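Local structure of VESB protease (Vibrio cholerae, 4LK4) at residues T53-F58 with I89-S94; N102-V107 with R238-K243; L248-V253 with K340-R345. The protein is a secreted protease of the trypsin (S1) family that probably acts as a serine endopeptidase, with an Ig-like domain following the protease domain. The protein carries 1 engineered substitution. All blocks are in the same frame, centred on the assembly; numbering follows the deposited sequence.

Contact 1: residues T53-F58 with I89-S94; sequences TAAHCF and IYRHLS
Arg91 lays its guanidinium edge against the backbone oxygen of Ala55. NH2 of Arg91 donates to Ala55 O at 3.0 Å, with an N-H...O angle of 159°. NE of Arg91 adds a weak second bond to the same Ala55 O at 3.3 Å. Ala55 O lies in the guanidinium plane, but NH2 stands well above the carbonyl plane. Phe58 N also donates to Ala55 O, at 3.0 Å, and comes from the other face of that plane. The oxygen is therefore gripped from both faces. The Arg91 chain bends at chi3, and Phe58 O sits over one face of its guanidinium group, near the rim. Ala55 CB packs beside the arginine chain, 4.0 Å from Arg91 NE.

The second patch is apolar. Ile89 CD1 lies over one face of the Phe58 ring, 3.6 Å from its centroid and 22° off the normal, a CH-pi contact. The methyl is displaced toward the CD1-CE1 side, and Phe58 CD1 is 3.4 Å from Ile89 CD1. Ile89 CG2 touches Phe58 CD2 at 4.0 Å. CG of Phe58 is anti to its own carbonyl carbon (chi1 -51°), which swings the ring toward Ile89.

Further out, Asp59 forms a salt bridge with Arg91 NH2. Cys57 is tied to Cys41 by a disulfide, and His56 ND1 bonds to Asp103.

The TAAHC sequence is that of the active-site histidine loop of trypsin-like proteases, consistent with His56 and Asp103 as members of the catalytic triad. Arg91 holds the backbone one residue before His56 and pairs with a carboxylate one residue after Phe58. Hydrogen bonds, charge and apolar packing together join this loop to strand 82-91 of the barrel.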
# COMPACT_ATOMS: atom_id res chain seq x y z
N THR A 53 -1.87 -2.81 2.22
CA THR A 53 -2.89 -2.00 2.87
C THR A 53 -3.37 -0.93 1.91
O THR A 53 -3.03 -0.97 0.74
CB THR A 53 -2.35 -1.40 4.18
OG1 THR A 53 -3.45 -0.90 4.95
CG2 THR A 53 -1.43 -0.26 3.92
N ALA A 54 -4.14 0.02 2.40
CA ALA A 54 -4.75 1.06 1.58
C ALA A 54 -3.88 2.31 1.65
O ALA A 54 -3.30 2.59 2.70
CB ALA A 54 -6.15 1.36 2.10
N ALA A 55 -3.73 3.07 0.57
CA ALA A 55 -2.87 4.28 0.66
C ALA A 55 -3.45 5.36 1.54
O ALA A 55 -2.71 6.06 2.24
CB ALA A 55 -2.57 4.86 -0.71
N HIS A 56 -4.76 5.53 1.54
CA HIS A 56 -5.30 6.65 2.30
C HIS A 56 -5.16 6.50 3.83
O HIS A 56 -5.27 7.48 4.54
CB HIS A 56 -6.74 6.95 1.92
CG HIS A 56 -7.73 6.10 2.61
ND1 HIS A 56 -8.24 4.96 2.05
CD2 HIS A 56 -8.32 6.24 3.82
CE1 HIS A 56 -9.11 4.42 2.88
NE2 HIS A 56 -9.18 5.17 3.96
N CYS A 57 -4.89 5.31 4.34
CA CYS A 57 -4.49 5.12 5.75
C CYS A 57 -3.31 6.00 6.15
O CYS A 57 -3.07 6.25 7.34
CB CYS A 57 -4.12 3.66 5.99
SG CYS A 57 -5.51 2.52 5.80
N PHE A 58 -2.52 6.46 5.17
CA PHE A 58 -1.35 7.26 5.46
C PHE A 58 -1.43 8.68 4.95
O PHE A 58 -0.42 9.35 4.94
CB PHE A 58 -0.10 6.55 4.93
CG PHE A 58 0.01 5.14 5.38
CD1 PHE A 58 0.35 4.85 6.66
CD2 PHE A 58 -0.24 4.11 4.52
CE1 PHE A 58 0.43 3.56 7.10
CE2 PHE A 58 -0.16 2.82 4.94
CZ PHE A 58 0.16 2.54 6.25
N ILE A 89 7.11 3.31 3.70
CA ILE A 89 5.81 3.23 3.09
C ILE A 89 5.94 3.55 1.58
O ILE A 89 6.59 4.52 1.21
CB ILE A 89 4.82 4.15 3.82
CG1 ILE A 89 4.51 3.54 5.20
CG2 ILE A 89 3.50 4.25 3.05
CD1 ILE A 89 3.63 4.37 6.11
N TYR A 90 5.35 2.70 0.74
CA TYR A 90 5.24 2.98 -0.68
C TYR A 90 3.76 3.12 -1.01
O TYR A 90 3.00 2.20 -0.77
CB TYR A 90 5.89 1.86 -1.53
CG TYR A 90 7.28 1.59 -1.06
CD1 TYR A 90 7.54 0.67 -0.06
CD2 TYR A 90 8.33 2.29 -1.57
CE1 TYR A 90 8.83 0.46 0.40
CE2 TYR A 90 9.62 2.06 -1.14
CZ TYR A 90 9.87 1.16 -0.14
OH TYR A 90 11.18 0.97 0.29
N ARG A 91 3.36 4.27 -1.51
CA ARG A 91 1.99 4.44 -1.97
C ARG A 91 1.95 4.50 -3.47
O ARG A 91 2.93 4.88 -4.09
CB ARG A 91 1.42 5.74 -1.43
CG ARG A 91 1.42 5.83 0.09
CD ARG A 91 1.28 7.29 0.49
NE ARG A 91 -0.06 7.57 0.94
CZ ARG A 91 -0.69 8.74 0.85
NH1 ARG A 91 -0.13 9.80 0.27
NH2 ARG A 91 -1.92 8.83 1.35
N HIS A 92 0.83 4.16 -4.07
CA HIS A 92 0.75 4.26 -5.51
C HIS A 92 0.95 5.71 -5.91
O HIS A 92 0.36 6.60 -5.33
CB HIS A 92 -0.58 3.77 -6.04
CG HIS A 92 -0.50 3.30 -7.45
ND1 HIS A 92 -0.50 4.16 -8.52
CD2 HIS A 92 -0.37 2.06 -7.97
CE1 HIS A 92 -0.39 3.48 -9.64
NE2 HIS A 92 -0.31 2.20 -9.34
N LEU A 93 1.81 5.96 -6.89
CA LEU A 93 2.13 7.33 -7.27
C LEU A 93 1.00 8.01 -8.06
O LEU A 93 1.01 9.23 -8.20
CB LEU A 93 3.46 7.36 -8.02
CG LEU A 93 4.68 7.06 -7.14
CD1 LEU A 93 5.94 7.14 -7.98
CD2 LEU A 93 4.79 8.02 -5.97
N SER A 94 0.04 7.21 -8.53
CA SER A 94 -1.22 7.70 -9.11
C SER A 94 -2.39 7.70 -8.10
O SER A 94 -3.53 7.99 -8.46
CB SER A 94 -1.59 6.89 -10.37
OG SER A 94 -0.55 7.04 -11.36

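Contact 2: residues N102-V107 with R238-K243; sequences NDIAIV and RDWITK
Trp240, on helix 238-243, turns its six-membered ring to Ile104 and Ile106 of segment 102-107. The aromatic contact is CH-pi. Ile104 CG2 sits over one face of the indole, 4.2 Å from the centroid of the six-membered ring and 18° off its normal. The methyl is displaced toward the rim, nearest CZ3 and CE3. Trp240 has CG anti to its backbone N (chi1 -178°), and this extends the indole away from the helix to the strand.

The remaining contacts are apolar. Trp240 CZ3 is 3.8 Å from Ile106 CG1 and 3.9 Å from Ile104 CG1. Trp240 CH2 comes within 4.0 Å of Ala105 CA, on the backbone between the two isoleucines. Ile241 meets the end of Ile104 at about a right angle, with Ile104 CD1 4.0 Å from Ile241 CG1. Ile106 CD1 touches Ile241 CG2 more loosely. Leu52, from the neighbouring strand 50-53, packs on both isoleucines of the segment, and Leu46, from strand 39-46 one further on, packs on Ile106 and Ile241.

The two segments share apolar and CH-pi contacts alone; their polar groups bond to other partners. In segment 102-107, Ile104 and Ile106 are tied by backbone bonds to His92 and Tyr90. The ring of His92 also stacks on Trp240.

Strand 105-107 and the helix run roughly parallel, 28° apart, with axes 9.3 Å from each other. Helix 238-243 is the C-terminal helix of the trypsin domain. It is fastened to the N-terminal barrel by branched aliphatic chains and one indole. The union is thus hydrophobic, and it lies beside Asp103, the probable triad aspartate.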
# COMPACT_ATOMS: atom_id res chain seq x y z
N ASN A 102 -6.60 4.18 -7.09
CA ASN A 102 -5.31 3.58 -6.87
C ASN A 102 -4.96 3.62 -5.41
O ASN A 102 -3.84 3.96 -5.04
CB ASN A 102 -4.26 4.24 -7.73
CG ASN A 102 -4.72 4.39 -9.15
OD1 ASN A 102 -5.11 3.41 -9.81
ND2 ASN A 102 -4.71 5.61 -9.64
N ASP A 103 -5.93 3.25 -4.58
CA ASP A 103 -5.81 3.33 -3.15
C ASP A 103 -5.09 2.09 -2.65
O ASP A 103 -5.70 1.17 -2.16
CB ASP A 103 -7.18 3.45 -2.50
CG ASP A 103 -7.13 3.80 -1.03
OD1 ASP A 103 -6.06 4.22 -0.52
OD2 ASP A 103 -8.19 3.65 -0.36
N ILE A 104 -3.78 2.09 -2.80
CA ILE A 104 -3.01 0.96 -2.38
C ILE A 104 -1.64 1.39 -1.91
O ILE A 104 -1.08 2.36 -2.41
CB ILE A 104 -2.91 -0.05 -3.53
CG1 ILE A 104 -2.26 -1.35 -3.05
CG2 ILE A 104 -2.16 0.56 -4.71
CD1 ILE A 104 -2.33 -2.46 -4.07
N ALA A 105 -1.12 0.64 -0.93
CA ALA A 105 0.17 0.94 -0.33
C ALA A 105 0.85 -0.30 0.21
O ALA A 105 0.19 -1.24 0.57
CB ALA A 105 -0.01 1.95 0.81
N ILE A 106 2.17 -0.24 0.31
CA ILE A 106 2.97 -1.30 0.93
C ILE A 106 3.65 -0.71 2.16
O ILE A 106 4.20 0.38 2.10
CB ILE A 106 4.08 -1.81 -0.01
CG1 ILE A 106 3.48 -2.53 -1.22
CG2 ILE A 106 5.07 -2.71 0.71
CD1 ILE A 106 2.61 -3.71 -0.84
N VAL A 107 3.60 -1.44 3.27
CA VAL A 107 4.38 -1.09 4.43
C VAL A 107 5.56 -2.05 4.48
O VAL A 107 5.36 -3.25 4.55
CB VAL A 107 3.56 -1.15 5.72
CG1 VAL A 107 4.39 -0.66 6.90
CG2 VAL A 107 2.29 -0.33 5.58
N ARG A 238 -1.11 -6.61 -9.18
CA ARG A 238 -0.07 -7.58 -8.87
C ARG A 238 1.33 -7.11 -9.24
O ARG A 238 2.26 -7.28 -8.44
CB ARG A 238 -0.39 -8.91 -9.54
CG ARG A 238 -1.67 -9.56 -9.03
CD ARG A 238 -1.60 -9.79 -7.54
NE ARG A 238 -0.35 -10.46 -7.21
CZ ARG A 238 -0.16 -11.78 -7.21
NH1 ARG A 238 -1.16 -12.60 -7.50
NH2 ARG A 238 1.03 -12.27 -6.92
N ASP A 239 1.49 -6.51 -10.42
CA ASP A 239 2.79 -6.00 -10.83
C ASP A 239 3.24 -4.86 -9.96
O ASP A 239 4.44 -4.75 -9.64
CB ASP A 239 2.79 -5.54 -12.29
CG ASP A 239 2.65 -6.69 -13.27
OD1 ASP A 239 2.74 -7.86 -12.87
OD2 ASP A 239 2.42 -6.40 -14.45
N TRP A 240 2.31 -3.97 -9.60
CA TRP A 240 2.70 -2.84 -8.77
C TRP A 240 3.19 -3.35 -7.42
O TRP A 240 4.20 -2.88 -6.87
CB TRP A 240 1.57 -1.83 -8.63
CG TRP A 240 1.97 -0.66 -7.83
CD1 TRP A 240 2.54 0.50 -8.29
CD2 TRP A 240 1.87 -0.53 -6.41
NE1 TRP A 240 2.79 1.34 -7.24
CE2 TRP A 240 2.40 0.74 -6.07
CE3 TRP A 240 1.41 -1.37 -5.38
CZ2 TRP A 240 2.47 1.18 -4.76
CZ3 TRP A 240 1.50 -0.92 -4.08
CH2 TRP A 240 2.03 0.35 -3.79
N ILE A 241 2.51 -4.37 -6.91
CA ILE A 241 2.85 -4.96 -5.62
C ILE A 241 4.20 -5.65 -5.69
O ILE A 241 5.02 -5.48 -4.81
CB ILE A 241 1.78 -5.98 -5.16
CG1 ILE A 241 0.49 -5.23 -4.85
CG2 ILE A 241 2.24 -6.76 -3.92
CD1 ILE A 241 -0.74 -6.09 -4.86
N THR A 242 4.42 -6.42 -6.74
CA THR A 242 5.68 -7.11 -6.95
C THR A 242 6.81 -6.11 -6.98
O THR A 242 7.84 -6.32 -6.36
CB THR A 242 5.63 -7.89 -8.25
OG1 THR A 242 4.62 -8.89 -8.12
CG2 THR A 242 6.98 -8.52 -8.59
N LYS A 243 6.60 -5.01 -7.69
CA LYS A 243 7.62 -3.97 -7.83
C LYS A 243 7.97 -3.33 -6.49
O LYS A 243 9.12 -2.94 -6.29
CB LYS A 243 7.18 -2.91 -8.84
CG LYS A 243 7.95 -1.60 -8.71
CD LYS A 243 7.66 -0.57 -9.80
CE LYS A 243 8.23 0.77 -9.40
NZ LYS A 243 8.26 1.74 -10.51

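Contact 3: residues L248-V253 with K340-R345; sequences LSYDQV and KRATSR
The first and last strands of the Ig-like domain run parallel here, with Leu248-Val253 beside Lys340-Arg345. They pair closely only at the far end, where Val253 bridges Arg345. Arg345 N donates to Gln252 O at 2.7 Å, nearly along the C=O axis. Ser344 OG donates to Asp251 O at 2.9 Å, in the carbonyl plane, and is shared with Tyr270 OH.

Strand 248-250 stands off from its partner by 8.4 Å between axes, and side chains span the difference. The Tyr250 ring lies over Ala342. Ala342 CB is 3.4 Å from the ring centroid and 8° off the normal, a centred CH-pi contact. The ring reaches that methyl because CG of Tyr250 lies between its backbone N and carbonyl carbon (chi1 64°). The phenol oxygen then accepts from Thr343 N at 3.3 Å. A water joins three groups: it is 3.0 Å from Tyr250 OH, accepts from Gln252 NE2 and donates to Thr343 O at 2.7 Å. Next along the strand, Leu248 CD2 rests on Ala342 CB at 3.8 Å.

Several polar ends bind neighbours. Gln252 NE2 also reaches Arg91 O of the protease domain, Lys340 NZ meets Asp274 and Asn246 O, and Arg345 pairs with Asp328. Strand 248-258 has strand 262-272 on its other flank, while strand 338-349 is bordered by strand 324-335. Strand 82-91 of the protease barrel packs against Ser249, Asp251 and Gln252.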
# COMPACT_ATOMS: atom_id res chain seq x y z
N LEU A 248 14.25 -3.83 -2.55
CA LEU A 248 14.94 -2.59 -2.82
C LEU A 248 14.20 -1.56 -1.98
O LEU A 248 13.07 -1.18 -2.30
CB LEU A 248 14.86 -2.23 -4.31
CG LEU A 248 15.41 -0.87 -4.74
CD1 LEU A 248 16.84 -0.72 -4.24
CD2 LEU A 248 15.35 -0.68 -6.26
N SER A 249 14.83 -1.13 -0.89
CA SER A 249 14.23 -0.18 0.02
C SER A 249 14.69 1.25 -0.25
O SER A 249 15.90 1.54 -0.27
CB SER A 249 14.57 -0.53 1.46
OG SER A 249 14.05 0.45 2.33
N TYR A 250 13.74 2.14 -0.41
CA TYR A 250 14.06 3.52 -0.68
C TYR A 250 13.00 4.55 -0.27
O TYR A 250 11.83 4.23 -0.04
CB TYR A 250 14.34 3.64 -2.16
CG TYR A 250 13.15 3.36 -3.04
CD1 TYR A 250 12.76 2.05 -3.33
CD2 TYR A 250 12.41 4.39 -3.59
CE1 TYR A 250 11.67 1.78 -4.15
CE2 TYR A 250 11.31 4.14 -4.41
CZ TYR A 250 10.95 2.83 -4.69
OH TYR A 250 9.88 2.59 -5.54
N ASP A 251 13.45 5.81 -0.21
CA ASP A 251 12.57 6.96 -0.02
C ASP A 251 11.78 7.19 -1.31
O ASP A 251 12.36 7.51 -2.37
CB ASP A 251 13.38 8.22 0.32
CG ASP A 251 14.30 8.03 1.52
OD1 ASP A 251 13.77 7.70 2.59
OD2 ASP A 251 15.53 8.21 1.40
N GLN A 252 10.47 7.04 -1.22
CA GLN A 252 9.62 7.17 -2.39
C GLN A 252 9.26 8.62 -2.67
O GLN A 252 9.52 9.12 -3.75
CB GLN A 252 8.34 6.38 -2.21
CG GLN A 252 7.60 6.12 -3.52
CD GLN A 252 6.16 5.66 -3.28
OE1 GLN A 252 5.57 5.94 -2.24
NE2 GLN A 252 5.60 4.99 -4.26
N VAL A 253 8.68 9.31 -1.70
CA VAL A 253 8.07 10.61 -1.95
C VAL A 253 8.63 11.56 -0.94
O VAL A 253 8.50 11.35 0.25
CB VAL A 253 6.52 10.60 -1.78
CG1 VAL A 253 5.94 11.99 -1.98
CG2 VAL A 253 5.88 9.67 -2.78
N LYS A 340 15.44 -4.14 -11.33
CA LYS A 340 14.61 -3.49 -10.32
C LYS A 340 14.57 -2.00 -10.58
O LYS A 340 15.57 -1.40 -11.04
CB LYS A 340 15.19 -3.73 -8.94
CG LYS A 340 15.21 -5.20 -8.59
CD LYS A 340 15.59 -5.42 -7.15
CE LYS A 340 15.70 -6.91 -6.87
NZ LYS A 340 16.01 -7.14 -5.43
N ARG A 341 13.42 -1.40 -10.31
CA ARG A 341 13.22 0.01 -10.55
C ARG A 341 12.67 0.61 -9.28
O ARG A 341 11.73 0.08 -8.71
CB ARG A 341 12.22 0.24 -11.70
CG ARG A 341 12.74 -0.22 -13.06
CD ARG A 341 11.70 -0.09 -14.17
NE ARG A 341 12.20 -0.54 -15.47
CZ ARG A 341 12.66 0.26 -16.44
NH1 ARG A 341 12.72 1.58 -16.31
NH2 ARG A 341 13.08 -0.28 -17.57
N ALA A 342 13.27 1.69 -8.83
CA ALA A 342 12.72 2.50 -7.79
C ALA A 342 12.28 3.80 -8.43
O ALA A 342 13.08 4.47 -9.13
CB ALA A 342 13.75 2.78 -6.73
N THR A 343 11.03 4.17 -8.18
CA THR A 343 10.45 5.42 -8.67
C THR A 343 10.18 6.32 -7.47
O THR A 343 9.39 5.99 -6.60
CB THR A 343 9.17 5.12 -9.46
OG1 THR A 343 9.47 4.15 -10.46
CG2 THR A 343 8.63 6.31 -10.15
N SER A 344 10.87 7.46 -7.43
CA SER A 344 10.71 8.45 -6.36
C SER A 344 10.07 9.72 -6.88
O SER A 344 9.93 9.88 -8.08
CB SER A 344 12.06 8.79 -5.77
OG SER A 344 12.66 7.65 -5.21
N ARG A 345 9.70 10.61 -5.96
CA ARG A 345 8.95 11.81 -6.30
C ARG A 345 9.36 12.94 -5.39
O ARG A 345 9.51 12.77 -4.20
CB ARG A 345 7.46 11.59 -6.13
CG ARG A 345 6.65 12.88 -6.09
CD ARG A 345 5.15 12.62 -6.08
NE ARG A 345 4.74 12.07 -7.37
CZ ARG A 345 3.57 11.48 -7.61
NH1 ARG A 345 2.64 11.35 -6.65
NH2 ARG A 345 3.33 10.98 -8.83
O HOH W 1 7.44 4.10 -6.56

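In the fold
The contacts follow one another along the chain, each closing before the next opens. Contacts 1 and 2 have centres about 8 Å apart and lie in the trypsin domain. They share its six-stranded N-terminal barrel, where strands 82-91 and 105-109 are neighbours. Contact 3 lies in the Ig-like domain, with its centre about 13 Å from each of the others. A short linker, 244-247, leads from helix 238-243 to strand 248-258. Tyr90 and Arg91 of contact 1 bond to Tyr250 and Gln252, and Lys243 of contact 2 bonds to Thr343. The two domains are therefore joined by polar contacts as well as by the chain.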